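Local structure of protein toll (Drosophila melanogaster, 4LXR) at residues E173-G178 with K197-W202; L221-H226 with T242-I247; H698-N703 with G723-C728. The protein acts, through the leucine-rich-repeat ectodomain that forms this chain, as the receptor for cleaved spaetzle in embryonic dorsal-ventral patterning and antifungal immunity. All blocks are in the same frame, centred on the assembly; numbering follows the deposited sequence.

Interaction 1: residues E173-G178 with K197-W202; sequences ESIEFG and KQLNLW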
loop_
_atom_site.group_PDB
_atom_site.type_symbol
_atom_site.label_atom_id
_atom_site.label_comp_id
_atom_site.label_asym_id
_atom_site.label_seq_id
_atom_site.Cartn_x
_atom_site.Cartn_y
_atom_site.Cartn_z
ATOM N N GLU A 173 -0.319 -33.829 -26.325
ATOM C CA GLU A 173 -0.636 -33.797 -24.909
ATOM C C GLU A 173 -1.418 -32.562 -24.499
ATOM O O GLU A 173 -2.159 -32.600 -23.501
ATOM C CB GLU A 173 0.633 -33.944 -24.066
ATOM C CG GLU A 173 1.365 -35.273 -24.337
ATOM C CD GLU A 173 2.396 -35.603 -23.257
ATOM O OE1 GLU A 173 2.104 -35.414 -22.054
ATOM O OE2 GLU A 173 3.501 -36.044 -23.607
ATOM N N SER A 174 -1.269 -31.484 -25.271
ATOM C CA SER A 174 -1.984 -30.241 -25.006
ATOM C C SER A 174 -2.538 -29.632 -26.271
ATOM O O SER A 174 -1.838 -29.530 -27.273
ATOM C CB SER A 174 -1.065 -29.198 -24.329
ATOM O OG SER A 174 -0.256 -29.842 -23.355
ATOM N N ILE A 175 -3.793 -29.203 -26.186
ATOM C CA ILE A 175 -4.471 -28.500 -27.251
ATOM C C ILE A 175 -4.855 -27.152 -26.695
ATOM O O ILE A 175 -5.476 -27.063 -25.634
ATOM C CB ILE A 175 -5.774 -29.209 -27.671
ATOM C CG1 ILE A 175 -5.464 -30.323 -28.664
ATOM C CG2 ILE A 175 -6.754 -28.206 -28.299
ATOM C CD1 ILE A 175 -6.633 -31.336 -28.876
ATOM N N GLU A 176 -4.477 -26.104 -27.412
ATOM C CA GLU A 176 -4.878 -24.769 -27.052
ATOM C C GLU A 176 -5.657 -24.212 -28.243
ATOM O O GLU A 176 -5.058 -23.743 -29.215
ATOM C CB GLU A 176 -3.646 -23.902 -26.715
ATOM C CG GLU A 176 -3.976 -22.403 -26.419
ATOM C CD GLU A 176 -5.054 -22.247 -25.342
ATOM O OE1 GLU A 176 -4.696 -22.007 -24.157
ATOM O OE2 GLU A 176 -6.259 -22.388 -25.674
ATOM N N PHE A 177 -6.987 -24.304 -28.182
ATOM C CA PHE A 177 -7.853 -23.736 -29.232
ATOM C C PHE A 177 -8.660 -22.582 -28.686
ATOM O O PHE A 177 -9.685 -22.208 -29.260
ATOM C CB PHE A 177 -8.817 -24.791 -29.801
ATOM C CG PHE A 177 -8.143 -25.844 -30.641
ATOM C CD1 PHE A 177 -6.845 -25.644 -31.116
ATOM C CD2 PHE A 177 -8.808 -27.028 -30.967
ATOM C CE1 PHE A 177 -6.195 -26.618 -31.900
ATOM C CE2 PHE A 177 -8.166 -28.032 -31.743
ATOM C CZ PHE A 177 -6.862 -27.811 -32.233
ATOM N N GLY A 178 -8.208 -22.035 -27.557
ATOM C CA GLY A 178 -8.884 -20.914 -26.944
ATOM C C GLY A 178 -8.994 -19.745 -27.912
ATOM O O GLY A 178 -8.110 -19.530 -28.737
ATOM N N LYS A 197 -3.708 -34.690 -22.537
ATOM C CA LYS A 197 -3.951 -34.349 -21.127
ATOM C C LYS A 197 -4.669 -33.020 -20.929
ATOM O O LYS A 197 -5.527 -32.901 -20.057
ATOM C CB LYS A 197 -2.645 -34.366 -20.319
ATOM C CG LYS A 197 -1.933 -35.718 -20.334
ATOM C CD LYS A 197 -0.552 -35.628 -19.664
ATOM C CE LYS A 197 0.104 -37.007 -19.606
ATOM N NZ LYS A 197 0.407 -37.587 -20.980
ATOM N N GLN A 198 -4.345 -32.029 -21.752
ATOM C CA GLN A 198 -4.917 -30.692 -21.576
ATOM C C GLN A 198 -5.743 -30.262 -22.784
ATOM O O GLN A 198 -5.249 -30.222 -23.922
ATOM C CB GLN A 198 -3.818 -29.649 -21.268
ATOM C CG GLN A 198 -4.358 -28.262 -20.909
ATOM C CD GLN A 198 -5.274 -28.286 -19.677
ATOM O OE1 GLN A 198 -4.958 -28.934 -18.675
ATOM N NE2 GLN A 198 -6.438 -27.630 -19.777
ATOM N N LEU A 199 -7.004 -29.941 -22.526
ATOM C CA LEU A 199 -7.931 -29.554 -23.565
ATOM C C LEU A 199 -8.435 -28.148 -23.279
ATOM O O LEU A 199 -9.354 -27.968 -22.480
ATOM C CB LEU A 199 -9.099 -30.557 -23.611
ATOM C CG LEU A 199 -10.125 -30.368 -24.740
ATOM C CD1 LEU A 199 -9.421 -30.225 -26.080
ATOM C CD2 LEU A 199 -11.121 -31.547 -24.786
ATOM N N ASN A 200 -7.820 -27.146 -23.907
ATOM C CA ASN A 200 -8.254 -25.767 -23.743
ATOM C C ASN A 200 -9.189 -25.288 -24.845
ATOM O O ASN A 200 -8.803 -25.223 -26.012
ATOM C CB ASN A 200 -7.044 -24.811 -23.636
ATOM C CG ASN A 200 -6.516 -24.715 -22.226
ATOM O OD1 ASN A 200 -6.983 -25.436 -21.346
ATOM N ND2 ASN A 200 -5.535 -23.831 -21.997
ATOM N N LEU A 201 -10.404 -24.901 -24.463
ATOM C CA LEU A 201 -11.433 -24.542 -25.434
ATOM C C LEU A 201 -12.122 -23.263 -25.025
ATOM O O LEU A 201 -13.246 -23.010 -25.454
ATOM C CB LEU A 201 -12.472 -25.655 -25.557
ATOM C CG LEU A 201 -11.932 -26.981 -26.110
ATOM C CD1 LEU A 201 -12.888 -28.161 -25.852
ATOM C CD2 LEU A 201 -11.659 -26.837 -27.603
ATOM N N TRP A 202 -11.442 -22.447 -24.216
ATOM C CA TRP A 202 -12.063 -21.225 -23.668
ATOM C C TRP A 202 -12.307 -20.203 -24.767
ATOM O O TRP A 202 -11.642 -20.233 -25.820
ATOM C CB TRP A 202 -11.198 -20.620 -22.537
ATOM C CG TRP A 202 -9.755 -20.462 -22.926
ATOM C CD1 TRP A 202 -8.793 -21.434 -22.911
ATOM C CD2 TRP A 202 -9.118 -19.279 -23.412
ATOM N NE1 TRP A 202 -7.584 -20.922 -23.341
ATOM C CE2 TRP A 202 -7.763 -19.599 -23.660
ATOM C CE3 TRP A 202 -9.551 -17.975 -23.648
ATOM C CZ2 TRP A 202 -6.855 -18.667 -24.153
ATOM C CZ3 TRP A 202 -8.639 -17.043 -24.126
ATOM C CH2 TRP A 202 -7.311 -17.391 -24.367
#
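Asn-200 leans across onto Glu-176. Its CB sits 3.3 Å from Glu-176 OE2 and also lies close to Ile-175 O. CG faces the same carboxylate. At the tip, Asn-200 ND2 gives a nearly straight hydrogen bond to Glu-176 OE1 at 2.9 Å. The acceptor lies in the amide plane, but ND2 stands above the carboxylate plane. Asn-200 OD1 turns back along its own strand and accepts from Gln-198 NE2 at 2.8 Å. Glu-176 CG is anti to the backbone N (chi1 176°), and a bend at chi2 (53°) turns the carboxylate toward Asn-200 and Trp-202. Trp-202 NE1 donates to Glu-176 OE1 at 3.2 Å, from the opposite face of the carboxylate plane to ND2 and in the plane of the indole. Glu-176 OE2 takes Gly-178 N at 2.7 Å. Tyr-64 of a spaetzle chain hydrogen-bonds Glu-176 OE1 through its OH. Strands 174-176 and 198-200 are parallel neighbours from LRR 2 and LRR 3. Their polar side chains line the concave, ligand-binding side of the solenoid, while Ile-175 and Leu-199 pack together toward its core. An alanine here, at Glu-176, removes the carboxylate, and Asn-200 ND2, Trp-202 NE1, Gly-178 N and Tyr-64 of spaetzle would probably all be left without this acceptor. Gly-178 CA lies over the five-membered ring of Trp-202, 3.8 Å from its centroid, in a CH-pi contact. At the other end, Lys-197 NZ meets Glu-173 OE1 at 3.0 Å in a salt bridge, from above the carboxylate plane.

Interaction 2: residues L221-H226 with T242-I247; sequences LGIDIH and TNVTDI. With NAG (2-acetamido-2-deoxy-beta-D-glucopyranose), chain J.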
loop_
_atom_site.group_PDB
_atom_site.type_symbol
_atom_site.label_atom_id
_atom_site.label_comp_id
_atom_site.label_asym_id
_atom_site.label_seq_id
_atom_site.Cartn_x
_atom_site.Cartn_y
_atom_site.Cartn_z
ATOM N N LEU A 221 -6.869 -34.752 -18.473
ATOM C CA LEU A 221 -6.690 -34.339 -17.086
ATOM C C LEU A 221 -7.257 -32.948 -16.860
ATOM O O LEU A 221 -7.666 -32.600 -15.752
ATOM C CB LEU A 221 -5.203 -34.382 -16.701
ATOM C CG LEU A 221 -4.535 -35.756 -16.882
ATOM C CD1 LEU A 221 -3.077 -35.677 -16.483
ATOM C CD2 LEU A 221 -5.247 -36.816 -16.068
ATOM N N GLY A 222 -7.275 -32.149 -17.920
ATOM C CA GLY A 222 -7.762 -30.783 -17.816
ATOM C C GLY A 222 -8.679 -30.385 -18.955
ATOM O O GLY A 222 -8.353 -30.577 -20.137
ATOM N N ILE A 223 -9.839 -29.845 -18.608
ATOM C CA ILE A 223 -10.709 -29.245 -19.609
ATOM C C ILE A 223 -11.139 -27.831 -19.204
ATOM O O ILE A 223 -11.628 -27.592 -18.084
ATOM C CB ILE A 223 -11.943 -30.106 -19.939
ATOM C CG1 ILE A 223 -12.791 -29.387 -20.990
ATOM C CG2 ILE A 223 -12.790 -30.414 -18.691
ATOM C CD1 ILE A 223 -13.997 -30.168 -21.396
ATOM N N ASP A 224 -10.948 -26.889 -20.114
ATOM C CA ASP A 224 -11.236 -25.507 -19.800
ATOM C C ASP A 224 -12.169 -24.953 -20.842
ATOM O O ASP A 224 -11.783 -24.786 -21.976
ATOM C CB ASP A 224 -9.943 -24.696 -19.733
ATOM C CG ASP A 224 -10.167 -23.259 -19.275
ATOM O OD1 ASP A 224 -11.290 -22.730 -19.436
ATOM O OD2 ASP A 224 -9.206 -22.649 -18.764
ATOM N N ILE A 225 -13.396 -24.659 -20.424
ATOM C CA ILE A 225 -14.415 -24.160 -21.312
ATOM C C ILE A 225 -14.983 -22.843 -20.805
ATOM O O ILE A 225 -16.147 -22.533 -21.055
ATOM C CB ILE A 225 -15.568 -25.193 -21.532
ATOM C CG1 ILE A 225 -16.125 -25.707 -20.202
ATOM C CG2 ILE A 225 -15.070 -26.365 -22.375
ATOM C CD1 ILE A 225 -17.311 -26.690 -20.361
ATOM N N HIS A 226 -14.155 -22.069 -20.106
ATOM C CA HIS A 226 -14.580 -20.750 -19.663
ATOM C C HIS A 226 -14.929 -19.828 -20.826
ATOM O O HIS A 226 -14.411 -19.994 -21.926
ATOM C CB HIS A 226 -13.608 -20.126 -18.637
ATOM C CG HIS A 226 -12.380 -19.470 -19.212
ATOM N ND1 HIS A 226 -11.153 -20.097 -19.261
ATOM C CD2 HIS A 226 -12.163 -18.203 -19.643
ATOM C CE1 HIS A 226 -10.248 -19.268 -19.759
ATOM N NE2 HIS A 226 -10.835 -18.109 -19.995
ATOM N N THR A 242 -13.361 -39.532 -17.035
ATOM C CA THR A 242 -13.258 -40.166 -15.725
ATOM C C THR A 242 -11.974 -39.838 -14.973
ATOM O O THR A 242 -11.932 -39.945 -13.749
ATOM C CB THR A 242 -13.427 -41.694 -15.806
ATOM O OG1 THR A 242 -12.499 -42.225 -16.760
ATOM C CG2 THR A 242 -14.846 -42.042 -16.229
ATOM N N ASN A 243 -10.932 -39.446 -15.697
ATOM C CA ASN A 243 -9.663 -39.100 -15.067
ATOM C C ASN A 243 -9.405 -37.590 -14.943
ATOM O O ASN A 243 -8.316 -37.168 -14.538
ATOM C CB ASN A 243 -8.509 -39.783 -15.810
ATOM C CG ASN A 243 -8.500 -41.290 -15.609
ATOM O OD1 ASN A 243 -8.759 -41.772 -14.510
ATOM N ND2 ASN A 243 -8.215 -42.036 -16.676
ATOM N N VAL A 244 -10.391 -36.775 -15.301
ATOM C CA VAL A 244 -10.194 -35.326 -15.264
ATOM C C VAL A 244 -9.916 -34.825 -13.831
ATOM O O VAL A 244 -10.530 -35.280 -12.870
ATOM C CB VAL A 244 -11.366 -34.562 -15.927
ATOM C CG1 VAL A 244 -12.641 -34.577 -15.044
ATOM C CG2 VAL A 244 -10.946 -33.148 -16.260
ATOM N N THR A 245 -8.937 -33.939 -13.692
ATOM C CA THR A 245 -8.596 -33.370 -12.390
ATOM C C THR A 245 -8.872 -31.863 -12.292
ATOM O O THR A 245 -8.980 -31.317 -11.191
ATOM C CB THR A 245 -7.126 -33.610 -12.051
ATOM O OG1 THR A 245 -6.308 -32.816 -12.922
ATOM C CG2 THR A 245 -6.769 -35.114 -12.200
ATOM N N ASP A 246 -8.943 -31.175 -13.427
ATOM C CA ASP A 246 -9.200 -29.730 -13.411
ATOM C C ASP A 246 -10.288 -29.381 -14.418
ATOM O O ASP A 246 -10.195 -29.726 -15.599
ATOM C CB ASP A 246 -7.943 -28.898 -13.738
ATOM C CG ASP A 246 -6.860 -28.979 -12.653
ATOM O OD1 ASP A 246 -6.483 -30.099 -12.244
ATOM O OD2 ASP A 246 -6.375 -27.909 -12.206
ATOM N N ILE A 247 -11.309 -28.678 -13.940
ATOM C CA ILE A 247 -12.381 -28.218 -14.782
ATOM C C ILE A 247 -12.597 -26.727 -14.595
ATOM O O ILE A 247 -12.730 -26.243 -13.462
ATOM C CB ILE A 247 -13.680 -28.983 -14.482
ATOM C CG1 ILE A 247 -13.542 -30.446 -14.919
ATOM C CG2 ILE A 247 -14.832 -28.341 -15.197
ATOM C CD1 ILE A 247 -14.754 -31.340 -14.553
HETATM C C1 NAG J . -8.421 -43.446 -16.440
HETATM C C2 NAG J . -7.465 -44.269 -15.584
HETATM C C3 NAG J . -7.723 -45.755 -15.783
HETATM C C4 NAG J . -9.173 -46.058 -15.425
HETATM C C5 NAG J . -10.106 -45.192 -16.273
HETATM C C6 NAG J . -11.561 -45.362 -15.908
HETATM C C7 NAG J . -5.291 -43.383 -14.924
HETATM C C8 NAG J . -3.887 -43.078 -15.342
HETATM N N2 NAG J . -6.075 -43.932 -15.856
HETATM O O3 NAG J . -6.840 -46.509 -14.960
HETATM O O4 NAG J . -9.477 -47.436 -15.615
HETATM O O5 NAG J . -9.792 -43.798 -16.105
HETATM O O6 NAG J . -12.406 -45.080 -17.015
HETATM O O7 NAG J . -5.698 -43.144 -13.789
#
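Ile-223 and Ile-247 run alongside each other in one direction, into the hydrophobic core of the solenoid. Ile-223 CG2 does the touching, 3.8 Å from Ile-247 CG1. Ile-223 CG1 is anti to the backbone N (chi1 180°), which leaves CG2 to face the next repeat. The Ile-223 CG2 methyl also meets Val-244 CG2, at 4.1 Å. The CB of Leu-221 points away from 242-247, but Leu-221 CD2 comes to 3.4 Å from Asn-243 O. Its carbonyl is gripped more firmly. Leu-221 O accepts from Thr-245 N at 2.8 Å and from Asp-246 N at 3.0 Å, the latter nearly in line with the carbonyl. Ile-223 N then bonds back to Asp-246 O. Val-244 CG2 packs beside Leu-221 O as well. Further along, Asp-224 OD1 takes both the backbone N of His-226, an Asx turn, and His-226 ND1 at 2.6 Å. This holds the carboxylate against the edge of the imidazole. Asp-224 OD2 receives Gln-62 N of a spaetzle chain. Asn-243 is N-glycosylated: its ND2 is bonded to NAG C1, and ND2 also donates to Thr-218 O. Thr-242 OG1 shares a hydrogen bond with NAG O6 at 2.9 Å, so the sugar is held by two successive residues. The segments belong to LRR 4 and LRR 5. Strand 222-224 lies between strands 198-200 and 246-248, all parallel; its other edge bonds to Lys-197 and Leu-199, and the ring of His-226 meets that of Trp-202 in the preceding repeat with the two planes nearly parallel.

Interaction 3: residues H698-N703 with G723-C728; sequences HLQMLN and GNPWMC. With NAG (2-acetamido-2-deoxy-beta-D-glucopyranose), chain G.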
loop_
_atom_site.group_PDB
_atom_site.type_symbol
_atom_site.label_atom_id
_atom_site.label_comp_id
_atom_site.label_asym_id
_atom_site.label_seq_id
_atom_site.Cartn_x
_atom_site.Cartn_y
_atom_site.Cartn_z
ATOM N N HIS A 698 6.526 60.685 36.281
ATOM C CA HIS A 698 6.668 62.099 36.666
ATOM C C HIS A 698 7.690 62.288 37.789
ATOM O O HIS A 698 7.517 63.156 38.645
ATOM C CB HIS A 698 5.328 62.692 37.135
ATOM C CG HIS A 698 4.280 62.776 36.066
ATOM N ND1 HIS A 698 4.479 62.319 34.781
ATOM C CD2 HIS A 698 3.018 63.267 36.097
ATOM C CE1 HIS A 698 3.386 62.522 34.067
ATOM N NE2 HIS A 698 2.486 63.098 34.842
ATOM N N LEU A 699 8.734 61.472 37.794
ATOM C CA LEU A 699 9.658 61.428 38.924
ATOM C C LEU A 699 10.706 62.520 38.835
ATOM O O LEU A 699 11.246 62.796 37.763
ATOM C CB LEU A 699 10.348 60.065 39.002
ATOM C CG LEU A 699 9.468 58.820 39.120
ATOM C CD1 LEU A 699 10.354 57.587 38.965
ATOM C CD2 LEU A 699 8.752 58.795 40.458
ATOM N N GLN A 700 11.004 63.129 39.972
ATOM C CA GLN A 700 12.000 64.190 40.011
ATOM C C GLN A 700 13.243 63.752 40.763
ATOM O O GLN A 700 14.322 64.324 40.591
ATOM C CB GLN A 700 11.407 65.447 40.641
ATOM C CG GLN A 700 10.247 66.022 39.848
ATOM C CD GLN A 700 10.008 67.491 40.140
ATOM O OE1 GLN A 700 10.914 68.203 40.570
ATOM N NE2 GLN A 700 8.788 67.952 39.898
ATOM N N MET A 701 13.096 62.711 41.572
ATOM C CA MET A 701 14.152 62.328 42.493
ATOM C C MET A 701 13.924 60.913 43.023
ATOM O O MET A 701 12.808 60.412 42.976
ATOM C CB MET A 701 14.195 63.366 43.629
ATOM C CG MET A 701 14.721 62.899 44.969
ATOM S SD MET A 701 13.403 62.209 45.976
ATOM C CE MET A 701 14.225 62.156 47.572
ATOM N N LEU A 702 14.979 60.271 43.514
ATOM C CA LEU A 702 14.866 58.960 44.147
ATOM C C LEU A 702 15.610 58.940 45.483
ATOM O O LEU A 702 16.818 59.186 45.529
ATOM C CB LEU A 702 15.455 57.886 43.232
ATOM C CG LEU A 702 14.566 56.838 42.581
ATOM C CD1 LEU A 702 13.211 57.406 42.163
ATOM C CD2 LEU A 702 15.307 56.243 41.389
ATOM N N ASN A 703 14.897 58.620 46.556
ATOM C CA ASN A 703 15.496 58.507 47.882
ATOM C C ASN A 703 16.644 57.500 47.918
ATOM O O ASN A 703 16.620 56.494 47.207
ATOM C CB ASN A 703 14.429 58.120 48.908
ATOM C CG ASN A 703 14.775 58.581 50.314
ATOM O OD1 ASN A 703 15.942 58.835 50.631
ATOM N ND2 ASN A 703 13.756 58.691 51.170
ATOM N N GLY A 723 13.072 59.327 30.651
ATOM C CA GLY A 723 11.760 59.907 30.452
ATOM C C GLY A 723 11.173 60.530 31.707
ATOM O O GLY A 723 9.988 60.839 31.750
ATOM N N ASN A 724 11.992 60.716 32.735
ATOM C CA ASN A 724 11.528 61.370 33.954
ATOM C C ASN A 724 12.123 62.770 34.116
ATOM O O ASN A 724 13.272 63.004 33.749
ATOM C CB ASN A 724 11.848 60.514 35.183
ATOM C CG ASN A 724 10.938 59.303 35.300
ATOM O OD1 ASN A 724 9.814 59.411 35.781
ATOM N ND2 ASN A 724 11.426 58.145 34.866
ATOM N N PRO A 725 11.341 63.707 34.671
ATOM C CA PRO A 725 11.840 65.077 34.895
ATOM C C PRO A 725 12.745 65.167 36.120
ATOM O O PRO A 725 12.348 65.752 37.136
ATOM C CB PRO A 725 10.559 65.885 35.136
ATOM C CG PRO A 725 9.583 64.895 35.682
ATOM C CD PRO A 725 9.917 63.563 35.023
ATOM N N TRP A 726 13.941 64.591 36.024
ATOM C CA TRP A 726 14.868 64.551 37.150
ATOM C C TRP A 726 15.314 65.953 37.601
ATOM O O TRP A 726 15.660 66.803 36.779
ATOM C CB TRP A 726 16.075 63.663 36.827
ATOM C CG TRP A 726 15.680 62.248 36.509
ATOM C CD1 TRP A 726 15.775 61.623 35.303
ATOM C CD2 TRP A 726 15.108 61.293 37.413
ATOM N NE1 TRP A 726 15.308 60.333 35.400
ATOM C CE2 TRP A 726 14.891 60.106 36.685
ATOM C CE3 TRP A 726 14.762 61.326 38.771
ATOM C CZ2 TRP A 726 14.345 58.958 37.267
ATOM C CZ3 TRP A 726 14.212 60.190 39.345
ATOM C CH2 TRP A 726 14.012 59.018 38.589
ATOM N N MET A 727 15.275 66.174 38.911
ATOM C CA MET A 727 15.729 67.425 39.518
ATOM C C MET A 727 17.186 67.265 39.918
ATOM O O MET A 727 17.500 66.654 40.937
ATOM C CB MET A 727 14.863 67.770 40.741
ATOM C CG MET A 727 15.330 68.976 41.545
ATOM S SD MET A 727 15.185 70.533 40.642
ATOM C CE MET A 727 13.556 70.363 39.904
ATOM N N CYS A 728 18.073 67.797 39.089
ATOM C CA CYS A 728 19.514 67.638 39.294
ATOM C C CYS A 728 20.133 68.815 40.048
ATOM O O CYS A 728 20.789 69.673 39.470
ATOM C CB CYS A 728 20.227 67.362 37.959
ATOM S SG CYS A 728 19.612 65.812 37.150
HETATM C C1 NAG G . -1.242 62.139 34.183
HETATM C C2 NAG G . -2.534 62.952 34.269
HETATM C C3 NAG G . -2.908 63.493 32.889
HETATM C C4 NAG G . -1.736 64.231 32.252
HETATM C C5 NAG G . -0.478 63.364 32.285
HETATM C C6 NAG G . 0.763 64.095 31.827
HETATM C C7 NAG G . -3.888 62.008 36.101
HETATM C C8 NAG G . -5.041 61.106 36.443
HETATM N N2 NAG G . -3.616 62.135 34.798
HETATM O O3 NAG G . -4.033 64.360 32.985
HETATM O O4 NAG G . -2.075 64.523 30.901
HETATM O O5 NAG G . -0.218 62.932 33.626
HETATM O O6 NAG G . 1.346 63.464 30.695
HETATM O O7 NAG G . -3.237 62.590 36.964
#
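Leu-699 pairs with Asn-724, and Gln-700 with Met-727, through two hydrogen bonds. Leu-699 N donates to Asn-724 OD1 at 3.1 Å, somewhat tilted from the plane of the amide. Met-727 N donates to Gln-700 O at 2.7 Å, almost straight (176°), in the carbonyl plane and on a lone pair. Around these bonds the side chains close in. Leu-699 lies alongside Asn-724, with Leu-699 CB 3.3 Å from Asn-724 OD1. It also runs beside Trp-726, whose CH2 is 3.8 Å from Leu-699 CB. The indole has Leu-699 O over one face, toward the rim, and its edge meets Leu-702 CD1, 4.0 Å from Trp-726 CH2. Trp-726 CG is anti to the carbonyl carbon (chi1 -59°), which brings the six-membered ring back against residues 699 to 702, although CB points away. Pro-725 brings CD to 3.1 Å from Leu-699 O, and its own carbonyl meets Gln-700 CA in a CA-H...O contact. Gln-700 and Met-727 run together at the surface, with Gln-700 OE1 near Met-727 CE. Here LRR 18 meets the LRRCT 2 region. Asn-724 fills the consensus asparagine place of the repeat motif, and Pro-725, Trp-726 and Cys-728 open the cap. A second shell fixes the polar ends. Asn-724 ND2 donates to Ile-694 O and Leu-721 O, and Trp-726 NE1 also donates to Leu-721 O. Pro-725 centres an inverse gamma turn from Asn-724 to Trp-726, closed by a weak bond from Trp-726 N to Asn-724 O. Cys-728 is tied to Cys-754 by a disulfide. At the start of 698-703, His-698 NE2 donates to O5 of a NAG at 3.0 Å, and the sugar oxygen lies at the edge of the imidazole.

In the fold
From the N terminus, interaction 1 comes first and closes the turn of LRR 2 onto LRR 3. Interaction 2 follows and closes LRR 4 onto LRR 5. The two are in series, neither nested nor crossed. They meet directly, because strands 198-200 and 222-224 are neighbours, and both present side chains to spaetzle. Their centres are 10 Å apart. Interaction 3 opens only after the long run of further repeats, the first C-terminal cap and a second, shorter repeat block. It closes the loop holding helix 704-710 and strand 718-720, and joins LRR 18 to the LRRCT 2 region. Its nearest atoms are about 96 Å from those of the other two, and no spaetzle chain touches it.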